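Local coordinates for protein probable zinc protease (Pseudomonas aeruginosa, PDB 4NNZ) that probably serves as one subunit of a heterodimeric zinc-dependent protease of the M16 (insulinase) family, at residues N141-A144 / F145-K149; L114-P117 / V118-K122; R97-L100 / P101-L104; E130-R133 / L134-D138. All blocks are in the same frame, centred on the assembly; numbering follows the deposited sequence.

Interaction 1 of 4, residues N141-A144 / F145-K149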
loop_
_atom_site.group_PDB
_atom_site.type_symbol
_atom_site.label_atom_id
_atom_site.label_comp_id
_atom_site.label_asym_id
_atom_site.label_seq_id
_atom_site.Cartn_x
_atom_site.Cartn_y
_atom_site.Cartn_z
ATOM N N ASN A 141 -7.596 -20.472 -1.263
ATOM C CA ASN A 141 -8.208 -19.546 -0.357
ATOM C C ASN A 141 -7.301 -18.518 0.241
ATOM O O ASN A 141 -7.700 -17.426 0.440
ATOM C CB ASN A 141 -8.982 -20.267 0.695
ATOM C CG ASN A 141 -10.053 -21.101 0.103
ATOM O OD1 ASN A 141 -10.931 -20.596 -0.576
ATOM N ND2 ASN A 141 -9.973 -22.396 0.318
ATOM N N ALA A 142 -6.086 -18.892 0.555
ATOM C CA ALA A 142 -5.124 -17.968 1.064
ATOM C C ALA A 142 -4.824 -16.913 0.036
ATOM O O ALA A 142 -4.619 -15.781 0.366
ATOM C CB ALA A 142 -3.865 -18.696 1.465
ATOM N N LEU A 143 -4.749 -17.329 -1.208
ATOM C CA LEU A 143 -4.424 -16.472 -2.310
ATOM C C LEU A 143 -5.456 -15.426 -2.538
ATOM O O LEU A 143 -5.154 -14.284 -2.722
ATOM C CB LEU A 143 -4.330 -17.307 -3.571
ATOM C CG LEU A 143 -3.692 -16.751 -4.827
ATOM C CD1 LEU A 143 -3.387 -17.858 -5.785
ATOM C CD2 LEU A 143 -4.571 -15.769 -5.528
ATOM N N ALA A 144 -6.690 -15.857 -2.544
ATOM C CA ALA A 144 -7.807 -14.992 -2.736
ATOM C C ALA A 144 -7.888 -13.975 -1.646
ATOM O O ALA A 144 -8.149 -12.846 -1.894
ATOM C CB ALA A 144 -9.075 -15.809 -2.769
ATOM N N PHE A 145 -7.665 -14.396 -0.429
ATOM C CA PHE A 145 -7.733 -13.510 0.690
ATOM C C PHE A 145 -6.690 -12.421 0.676
ATOM O O PHE A 145 -6.924 -11.352 1.129
ATOM C CB PHE A 145 -7.707 -14.278 1.986
ATOM C CG PHE A 145 -8.280 -13.524 3.134
ATOM C CD1 PHE A 145 -9.623 -13.471 3.328
ATOM C CD2 PHE A 145 -7.463 -12.873 4.017
ATOM C CE1 PHE A 145 -10.155 -12.773 4.364
ATOM C CE2 PHE A 145 -7.990 -12.178 5.062
ATOM C CZ PHE A 145 -9.335 -12.138 5.238
ATOM N N GLU A 146 -5.521 -12.731 0.177
ATOM C CA GLU A 146 -4.441 -11.787 0.100
ATOM C C GLU A 146 -4.811 -10.659 -0.809
ATOM O O GLU A 146 -4.599 -9.535 -0.492
ATOM C CB GLU A 146 -3.216 -12.481 -0.423
ATOM C CG GLU A 146 -1.931 -11.792 -0.139
ATOM C CD GLU A 146 -0.788 -12.490 -0.780
ATOM O OE1 GLU A 146 -0.903 -12.806 -1.947
ATOM O OE2 GLU A 146 0.211 -12.733 -0.129
ATOM N N ARG A 147 -5.379 -10.990 -1.940
ATOM C CA ARG A 147 -5.924 -10.023 -2.840
ATOM C C ARG A 147 -7.058 -9.223 -2.264
ATOM O O ARG A 147 -7.166 -8.067 -2.513
ATOM C CB ARG A 147 -6.454 -10.706 -4.081
ATOM C CG ARG A 147 -5.553 -11.688 -4.771
ATOM C CD ARG A 147 -4.359 -11.012 -5.341
ATOM N NE ARG A 147 -3.344 -11.938 -5.752
ATOM C CZ ARG A 147 -3.266 -12.442 -6.958
ATOM N NH1 ARG A 147 -4.147 -12.136 -7.862
ATOM N NH2 ARG A 147 -2.305 -13.251 -7.249
ATOM N N PHE A 148 -7.944 -9.865 -1.538
ATOM C CA PHE A 148 -9.117 -9.222 -1.009
ATOM C C PHE A 148 -8.703 -8.179 -0.034
ATOM O O PHE A 148 -9.200 -7.098 -0.041
ATOM C CB PHE A 148 -10.034 -10.267 -0.372
ATOM C CG PHE A 148 -11.019 -9.724 0.591
ATOM C CD1 PHE A 148 -12.142 -9.088 0.153
ATOM C CD2 PHE A 148 -10.830 -9.873 1.929
ATOM C CE1 PHE A 148 -13.048 -8.597 1.035
ATOM C CE2 PHE A 148 -11.728 -9.379 2.822
ATOM C CZ PHE A 148 -12.842 -8.751 2.372
ATOM N N LYS A 149 -7.761 -8.549 0.794
ATOM C CA LYS A 149 -7.197 -7.675 1.775
ATOM C C LYS A 149 -6.478 -6.479 1.197
ATOM O O LYS A 149 -6.628 -5.414 1.704
ATOM C CB LYS A 149 -6.285 -8.446 2.713
ATOM C CG LYS A 149 -6.079 -7.766 4.040
ATOM C CD LYS A 149 -5.701 -8.713 5.143
ATOM C CE LYS A 149 -4.931 -8.030 6.247
ATOM N NZ LYS A 149 -3.485 -8.246 6.108
#
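Leu-143 and Arg-147, one helical turn apart, run alongside each other in the same direction, and the methyl CD2 of Leu-143 rests over one face of the guanidinium, 3.8 Å from Arg-147 CZ and displaced from its middle. A bend at chi2 (-66°) folds the arginine chain back along the helix, which brings the flat group beside the leucine; Arg-147 CG meanwhile lies 3.3 Å from Leu-143 O. The guanidinium has a further partner through NH1, which donates to the carbonyl of Pro-231 of the second subunit.

Tight packing belongs to the flank of Ala-144 and Phe-148. There the amide Phe-148 N meets Ala-144 O at 3.0 Å, and Phe-148 CB sits 3.5 Å from that same oxygen. As in many amphipathic alpha-helices laid against a sheet, helix 140-152 presents this flank to the strands: Ala-144 packs on Val-420 and Leu-238, and Phe-148 on Thr-416. Both residues are buried.

Elsewhere the contact is looser. Within this turn Leu-143 O receives two weak bonds, from Arg-147 N at 3.4 Å and, at a poorer angle of 124°, from Glu-146 N. Toward the helix start Asn-141 is solvent-exposed and contributes its backbone alone, although its O accepts an ordinary helical bond from Phe-145 N at 3.2 Å. Glu-146, partly exposed, extends away to a salt bridge between OE2 and Arg-132 NH1.

Interaction 2 of 4, residues L114-P117 / V118-K122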
loop_
_atom_site.group_PDB
_atom_site.type_symbol
_atom_site.label_atom_id
_atom_site.label_comp_id
_atom_site.label_asym_id
_atom_site.label_seq_id
_atom_site.Cartn_x
_atom_site.Cartn_y
_atom_site.Cartn_z
ATOM N N LEU A 114 21.597 -9.564 17.735
ATOM C CA LEU A 114 21.144 -10.475 16.736
ATOM C C LEU A 114 22.312 -11.163 16.146
ATOM O O LEU A 114 23.114 -10.551 15.498
ATOM C CB LEU A 114 20.428 -9.720 15.632
ATOM C CG LEU A 114 19.997 -10.581 14.454
ATOM C CD1 LEU A 114 19.333 -11.860 14.904
ATOM C CD2 LEU A 114 19.117 -9.827 13.500
ATOM N N SER A 115 22.375 -12.469 16.319
ATOM C CA SER A 115 23.408 -13.243 15.678
ATOM C C SER A 115 22.792 -13.895 14.492
ATOM O O SER A 115 21.995 -14.775 14.622
ATOM C CB SER A 115 23.935 -14.314 16.623
ATOM O OG SER A 115 25.344 -14.401 16.583
ATOM N N LEU A 116 23.159 -13.432 13.324
ATOM C CA LEU A 116 22.587 -13.942 12.119
ATOM C C LEU A 116 23.643 -13.942 11.075
ATOM O O LEU A 116 23.972 -12.934 10.523
ATOM C CB LEU A 116 21.427 -13.056 11.703
ATOM C CG LEU A 116 20.753 -13.275 10.365
ATOM C CD1 LEU A 116 20.330 -14.713 10.209
ATOM C CD2 LEU A 116 19.551 -12.367 10.317
ATOM N N PRO A 117 24.124 -15.117 10.782
ATOM C CA PRO A 117 25.166 -15.319 9.796
ATOM C C PRO A 117 24.677 -15.231 8.388
ATOM O O PRO A 117 23.603 -15.653 8.076
ATOM C CB PRO A 117 25.600 -16.743 10.068
ATOM C CG PRO A 117 25.367 -16.919 11.507
ATOM C CD PRO A 117 24.168 -16.109 11.852
ATOM N N VAL A 118 25.536 -14.774 7.517
ATOM C CA VAL A 118 25.222 -14.620 6.128
ATOM C C VAL A 118 24.841 -15.978 5.589
ATOM O O VAL A 118 24.041 -16.112 4.698
ATOM C CB VAL A 118 26.470 -14.167 5.399
ATOM C CG1 VAL A 118 27.600 -15.099 5.762
ATOM C CG2 VAL A 118 26.263 -14.169 3.904
ATOM N N ASP A 119 25.514 -16.980 6.097
ATOM C CA ASP A 119 25.309 -18.334 5.681
ATOM C C ASP A 119 23.938 -18.831 6.085
ATOM O O ASP A 119 23.270 -19.528 5.345
ATOM C CB ASP A 119 26.436 -19.194 6.218
ATOM C CG ASP A 119 27.801 -18.454 6.233
ATOM O OD1 ASP A 119 27.983 -17.538 7.061
ATOM O OD2 ASP A 119 28.693 -18.785 5.411
ATOM N N GLN A 120 23.529 -18.489 7.284
ATOM C CA GLN A 120 22.225 -18.864 7.738
ATOM C C GLN A 120 21.189 -18.174 6.892
ATOM O O GLN A 120 20.198 -18.745 6.534
ATOM C CB GLN A 120 22.071 -18.460 9.198
ATOM C CG GLN A 120 20.878 -19.029 9.922
ATOM C CD GLN A 120 20.673 -18.424 11.305
ATOM O OE1 GLN A 120 21.599 -18.315 12.096
ATOM N NE2 GLN A 120 19.449 -18.041 11.598
ATOM N N PHE A 121 21.419 -16.907 6.612
ATOM C CA PHE A 121 20.416 -16.106 5.989
ATOM C C PHE A 121 20.096 -16.647 4.638
ATOM O O PHE A 121 18.971 -16.823 4.298
ATOM C CB PHE A 121 20.907 -14.674 5.863
ATOM C CG PHE A 121 20.026 -13.818 5.030
ATOM C CD1 PHE A 121 18.830 -13.414 5.503
ATOM C CD2 PHE A 121 20.385 -13.460 3.772
ATOM C CE1 PHE A 121 18.002 -12.653 4.745
ATOM C CE2 PHE A 121 19.557 -12.702 3.001
ATOM C CZ PHE A 121 18.366 -12.296 3.492
ATOM N N LYS A 122 21.116 -16.969 3.892
ATOM C CA LYS A 122 20.928 -17.394 2.540
ATOM C C LYS A 122 20.082 -18.627 2.463
ATOM O O LYS A 122 19.326 -18.770 1.542
ATOM C CB LYS A 122 22.260 -17.675 1.906
ATOM C CG LYS A 122 22.679 -16.626 0.922
ATOM C CD LYS A 122 23.822 -15.801 1.474
ATOM C CE LYS A 122 24.222 -14.700 0.520
ATOM N NZ LYS A 122 25.394 -15.070 -0.322
#
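Leu-116 and Phe-121 bracket the first turn of helix 118-137 in the manner of a hydrophobic staple: Pro-117 holds the N-cap position, and the apolar residues just before the cap and four positions after it meet across the turn. The contact is modest, with Leu-116 CD1 4.4 Å from Phe-121 CB. Both side chains are buried and both reach Met-56 of helix 49-56, which carries the His-x-x-Glu-His sequence that provides zinc ligands in M16 relatives.

Among polar interactions, a backbone hydrogen bond joins the two halves. Phe-121 N donates to Pro-117 O at 2.9 Å, with an N-H...O angle of 153°. It closes the first alpha-helical turn, and Phe-121 CB comes in beside the same oxygen.

Van der Waals contacts centre on Gln-120. With CG anti to N (chi1 -168°) and the chain extended beyond it, the amide is carried back over the residues preceding the helix. Leu-116 meets it at about a right angle, its CD1 3.7 Å from Gln-120 NE2; that nitrogen also makes a weak hydrogen bond to Met-56 O. The other end of the amide lies against the proline ring, where Gln-120 OE1 comes within 3.4 Å of Pro-117 CD.

Interaction 3 of 4, residues R97-L100 / P101-L104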
loop_
_atom_site.group_PDB
_atom_site.type_symbol
_atom_site.label_atom_id
_atom_site.label_comp_id
_atom_site.label_asym_id
_atom_site.label_seq_id
_atom_site.Cartn_x
_atom_site.Cartn_y
_atom_site.Cartn_z
ATOM N N ARG A 97 8.145 -23.457 36.955
ATOM C CA ARG A 97 8.285 -22.234 37.712
ATOM C C ARG A 97 9.722 -21.942 38.094
ATOM O O ARG A 97 10.106 -20.815 38.161
ATOM C CB ARG A 97 7.376 -22.186 38.936
ATOM C CG ARG A 97 7.594 -23.268 39.956
ATOM C CD ARG A 97 7.972 -22.739 41.325
ATOM N NE ARG A 97 8.014 -21.291 41.434
ATOM C CZ ARG A 97 9.048 -20.615 41.913
ATOM N NH1 ARG A 97 10.134 -21.253 42.297
ATOM N NH2 ARG A 97 9.005 -19.305 41.980
ATOM N N ASP A 98 10.525 -22.943 38.322
ATOM C CA ASP A 98 11.858 -22.663 38.758
ATOM C C ASP A 98 12.750 -22.339 37.608
ATOM O O ASP A 98 13.843 -21.873 37.792
ATOM C CB ASP A 98 12.417 -23.835 39.534
ATOM C CG ASP A 98 11.953 -25.160 39.001
ATOM O OD1 ASP A 98 10.715 -25.425 39.026
ATOM O OD2 ASP A 98 12.836 -25.932 38.581
ATOM N N ARG A 99 12.272 -22.581 36.411
ATOM C CA ARG A 99 13.079 -22.398 35.228
ATOM C C ARG A 99 12.909 -21.022 34.605
ATOM O O ARG A 99 13.430 -20.744 33.568
ATOM C CB ARG A 99 12.787 -23.501 34.223
ATOM C CG ARG A 99 13.864 -24.564 34.104
ATOM C CD ARG A 99 14.525 -24.885 35.427
ATOM N NE ARG A 99 15.734 -25.703 35.288
ATOM C CZ ARG A 99 15.786 -26.914 34.735
ATOM N NH1 ARG A 99 14.698 -27.491 34.257
ATOM N NH2 ARG A 99 16.932 -27.556 34.659
ATOM N N LEU A 100 12.184 -20.156 35.273
ATOM C CA LEU A 100 11.856 -18.861 34.726
ATOM C C LEU A 100 13.091 -18.034 34.465
ATOM O O LEU A 100 13.161 -17.311 33.487
ATOM C CB LEU A 100 10.920 -18.125 35.660
ATOM C CG LEU A 100 10.574 -16.695 35.305
ATOM C CD1 LEU A 100 10.091 -16.575 33.884
ATOM C CD2 LEU A 100 9.549 -16.121 36.231
ATOM N N PRO A 101 14.092 -18.164 35.310
ATOM C CA PRO A 101 15.279 -17.348 35.174
ATOM C C PRO A 101 15.958 -17.592 33.871
ATOM O O PRO A 101 16.388 -16.680 33.237
ATOM C CB PRO A 101 16.152 -17.883 36.277
ATOM C CG PRO A 101 15.189 -18.205 37.337
ATOM C CD PRO A 101 13.875 -18.517 36.706
ATOM N N VAL A 102 16.008 -18.829 33.445
ATOM C CA VAL A 102 16.651 -19.126 32.195
ATOM C C VAL A 102 15.813 -18.795 30.977
ATOM O O VAL A 102 16.334 -18.543 29.927
ATOM C CB VAL A 102 17.132 -20.561 32.146
ATOM C CG1 VAL A 102 15.997 -21.503 31.854
ATOM C CG2 VAL A 102 18.179 -20.692 31.084
ATOM N N ALA A 103 14.507 -18.792 31.128
ATOM C CA ALA A 103 13.655 -18.334 30.068
ATOM C C ALA A 103 13.818 -16.865 29.817
ATOM O O ALA A 103 13.915 -16.454 28.705
ATOM C CB ALA A 103 12.219 -18.640 30.397
ATOM N N LEU A 104 13.848 -16.074 30.871
ATOM C CA LEU A 104 13.991 -14.647 30.739
ATOM C C LEU A 104 15.341 -14.277 30.223
ATOM O O LEU A 104 15.484 -13.289 29.592
ATOM C CB LEU A 104 13.789 -13.958 32.058
ATOM C CG LEU A 104 12.441 -13.955 32.713
ATOM C CD1 LEU A 104 12.529 -13.093 33.935
ATOM C CD2 LEU A 104 11.382 -13.414 31.791
#
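Leu-100 and Leu-104 share the one strong backbone bond of this turn: Leu-104 N donates to Leu-100 O at 3.0 Å with an N-H...O angle of 166°. The same pair touches through its side chains, Leu-100 CD1 lying 3.7 Å from Leu-104 CG. The leucines leave the helix differently, CG of Leu-100 being anti to its backbone N (chi1 175°) and CG of Leu-104 anti to its carbonyl carbon (chi1 -67°), and this brings one branch of the first slantwise against the second.

Arg-99, at the N-cap, offers its carbonyl to two amides but holds each weakly. Ala-103 N lies 3.3 Å from Arg-99 O, and Val-102 N approaches that oxygen at a poorer angle. Val-102 CG1 also crowds it, 3.2 Å from Arg-99 O. Pro-101 brings no hydrogen to the turn; its CD lies 3.5 Å from Asp-98 O.

Leu-100 packs on Val-29, Ala-103 on Leu-95, and Pro-101 on Leu-206 and Tyr-210 of helix 200-211. Proline suits the first turn, where backbone amides have no carbonyl of a preceding helical turn to bond, and here it starts a helix packed on the mixed sheet of an alpha/beta fold, shortly after strand 89-96.

Interaction 4 of 4, residues E130-R133 / L134-D138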
loop_
_atom_site.group_PDB
_atom_site.type_symbol
_atom_site.label_atom_id
_atom_site.label_comp_id
_atom_site.label_asym_id
_atom_site.label_seq_id
_atom_site.Cartn_x
_atom_site.Cartn_y
_atom_site.Cartn_z
ATOM N N GLU A 130 9.845 -20.306 -0.143
ATOM C CA GLU A 130 9.208 -21.553 -0.378
ATOM C C GLU A 130 7.917 -21.624 0.377
ATOM O O GLU A 130 6.934 -22.033 -0.145
ATOM C CB GLU A 130 10.158 -22.653 0.031
ATOM C CG GLU A 130 9.572 -24.032 0.045
ATOM C CD GLU A 130 9.287 -24.535 -1.335
ATOM O OE1 GLU A 130 9.201 -23.723 -2.261
ATOM O OE2 GLU A 130 9.146 -25.744 -1.505
ATOM N N GLU A 131 7.923 -21.173 1.608
ATOM C CA GLU A 131 6.735 -21.145 2.417
ATOM C C GLU A 131 5.657 -20.268 1.793
ATOM O O GLU A 131 4.512 -20.555 1.932
ATOM C CB GLU A 131 7.068 -20.715 3.848
ATOM C CG GLU A 131 5.940 -20.059 4.619
ATOM C CD GLU A 131 6.197 -19.951 6.094
ATOM O OE1 GLU A 131 7.133 -19.250 6.476
ATOM O OE2 GLU A 131 5.457 -20.556 6.882
ATOM N N ARG A 132 6.035 -19.199 1.132
ATOM C CA ARG A 132 5.081 -18.380 0.449
ATOM C C ARG A 132 4.379 -19.088 -0.682
ATOM O O ARG A 132 3.222 -18.895 -0.888
ATOM C CB ARG A 132 5.739 -17.124 -0.084
ATOM C CG ARG A 132 4.762 -16.009 -0.226
ATOM C CD ARG A 132 5.094 -15.033 -1.310
ATOM N NE ARG A 132 3.925 -14.805 -2.117
ATOM C CZ ARG A 132 2.920 -14.010 -1.816
ATOM N NH1 ARG A 132 2.906 -13.298 -0.724
ATOM N NH2 ARG A 132 1.925 -13.931 -2.639
ATOM N N ARG A 133 5.116 -19.850 -1.458
ATOM C CA ARG A 133 4.526 -20.582 -2.531
ATOM C C ARG A 133 3.548 -21.619 -2.061
ATOM O O ARG A 133 2.479 -21.741 -2.576
ATOM C CB ARG A 133 5.603 -21.376 -3.223
ATOM C CG ARG A 133 6.534 -20.604 -4.099
ATOM C CD ARG A 133 7.025 -21.497 -5.210
ATOM N NE ARG A 133 7.574 -22.764 -4.729
ATOM C CZ ARG A 133 7.050 -23.959 -4.969
ATOM N NH1 ARG A 133 5.947 -24.080 -5.685
ATOM N NH2 ARG A 133 7.629 -25.034 -4.496
ATOM N N LEU A 134 3.973 -22.425 -1.126
ATOM C CA LEU A 134 3.201 -23.539 -0.684
ATOM C C LEU A 134 1.934 -23.165 0.015
ATOM O O LEU A 134 0.899 -23.741 -0.221
ATOM C CB LEU A 134 4.045 -24.394 0.235
ATOM C CG LEU A 134 4.840 -25.574 -0.307
ATOM C CD1 LEU A 134 4.889 -25.584 -1.810
ATOM C CD2 LEU A 134 6.237 -25.593 0.253
ATOM N N ARG A 135 2.043 -22.228 0.927
ATOM C CA ARG A 135 0.955 -21.880 1.776
ATOM C C ARG A 135 0.142 -20.696 1.360
ATOM O O ARG A 135 -0.856 -20.457 1.948
ATOM C CB ARG A 135 1.483 -21.632 3.157
ATOM C CG ARG A 135 2.035 -22.844 3.825
ATOM C CD ARG A 135 2.246 -22.543 5.276
ATOM N NE ARG A 135 3.402 -23.237 5.789
ATOM C CZ ARG A 135 3.345 -24.339 6.516
ATOM N NH1 ARG A 135 2.181 -24.881 6.837
ATOM N NH2 ARG A 135 4.466 -24.894 6.926
ATOM N N THR A 136 0.593 -19.919 0.396
ATOM C CA THR A 136 -0.197 -18.796 -0.072
ATOM C C THR A 136 -0.576 -18.853 -1.530
ATOM O O THR A 136 -1.711 -18.832 -1.866
ATOM C CB THR A 136 0.514 -17.479 0.209
ATOM O OG1 THR A 136 0.739 -17.375 1.596
ATOM C CG2 THR A 136 -0.299 -16.339 -0.209
ATOM N N ASP A 137 0.408 -18.907 -2.388
ATOM C CA ASP A 137 0.168 -19.050 -3.788
ATOM C C ASP A 137 -0.507 -20.347 -4.179
ATOM O O ASP A 137 -1.368 -20.355 -5.008
ATOM C CB ASP A 137 1.470 -18.931 -4.529
ATOM C CG ASP A 137 1.967 -17.541 -4.599
ATOM O OD1 ASP A 137 1.240 -16.623 -4.283
ATOM O OD2 ASP A 137 3.100 -17.343 -4.984
ATOM N N ASP A 138 -0.097 -21.443 -3.596
ATOM C CA ASP A 138 -0.692 -22.697 -3.938
ATOM C C ASP A 138 -1.864 -23.052 -3.056
ATOM O O ASP A 138 -2.465 -24.069 -3.231
ATOM C CB ASP A 138 0.348 -23.798 -3.959
ATOM C CG ASP A 138 1.444 -23.533 -4.946
ATOM O OD1 ASP A 138 1.326 -22.594 -5.736
ATOM O OD2 ASP A 138 2.433 -24.267 -4.950
#
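Arg-133 sits between two acids, Glu-130 and Asp-138. A bend at chi3 (-52°) turns its guanidinium toward Glu-130, which it grips side-on, NE and NH2 both reaching the single oxygen Glu-130 OE1 from the same face of the carboxylate, NH2 at 3.0 Å. Arg-133 NH1 forms a looser salt bridge with Asp-138 OD2 at 3.6 Å, the two flat groups turned 70° apart. Leu-134 packs against both Glu-130 and Arg-133, its CD2 3.4 Å from Glu-130 OE2 and its CD1 over one face of the Arg-133 guanidinium. Glu-131 OE2 and Arg-135 NE make a long salt bridge, 3.6 Å apart.

Arg-132 NH2 bonds Asp-137 OD1 at 3.2 Å, while the Thr-136 methyl lies over one face of that guanidinium, displaced toward its rim. The wider pi-type turn that ends helix 118-137 is consistent with Asp-137 and Asp-138 lying near arginines five residues back. Asp-137 N bonds Arg-132 O, and Asp-138 N does likewise with Arg-133 O at 2.8 Å. Thr-136 N shares Arg-132 O.

Farther out, Arg-132 NH1 is held by the carbonyl of Gly-164, and the side chain of Arg-132 packs on Met-166 and Leu-169 of helix 166-171.

How the interactions relate
The four contacts follow one another along the chain as 3, 2, 4 and 1, tracing three successive helices. Interactions 2 and 4 occupy the beginning and end of helix 118-137, their centres about 23 Å apart. Interactions 4 and 1 meet directly where that helix gives way to helix 140-152, with centres about 12 Å apart: Arg-132 NH1 lies 2.8 Å from Glu-146 OE2, and Leu-143 CD1 packs on Asp-137 O. Interaction 3 stands well away, its centre about 41 Å from that of interaction 1. Of the four, interaction 2 packs on helix 49-56, bearer of the family's zinc-binding sequence, whereas interaction 1 reaches the second subunit.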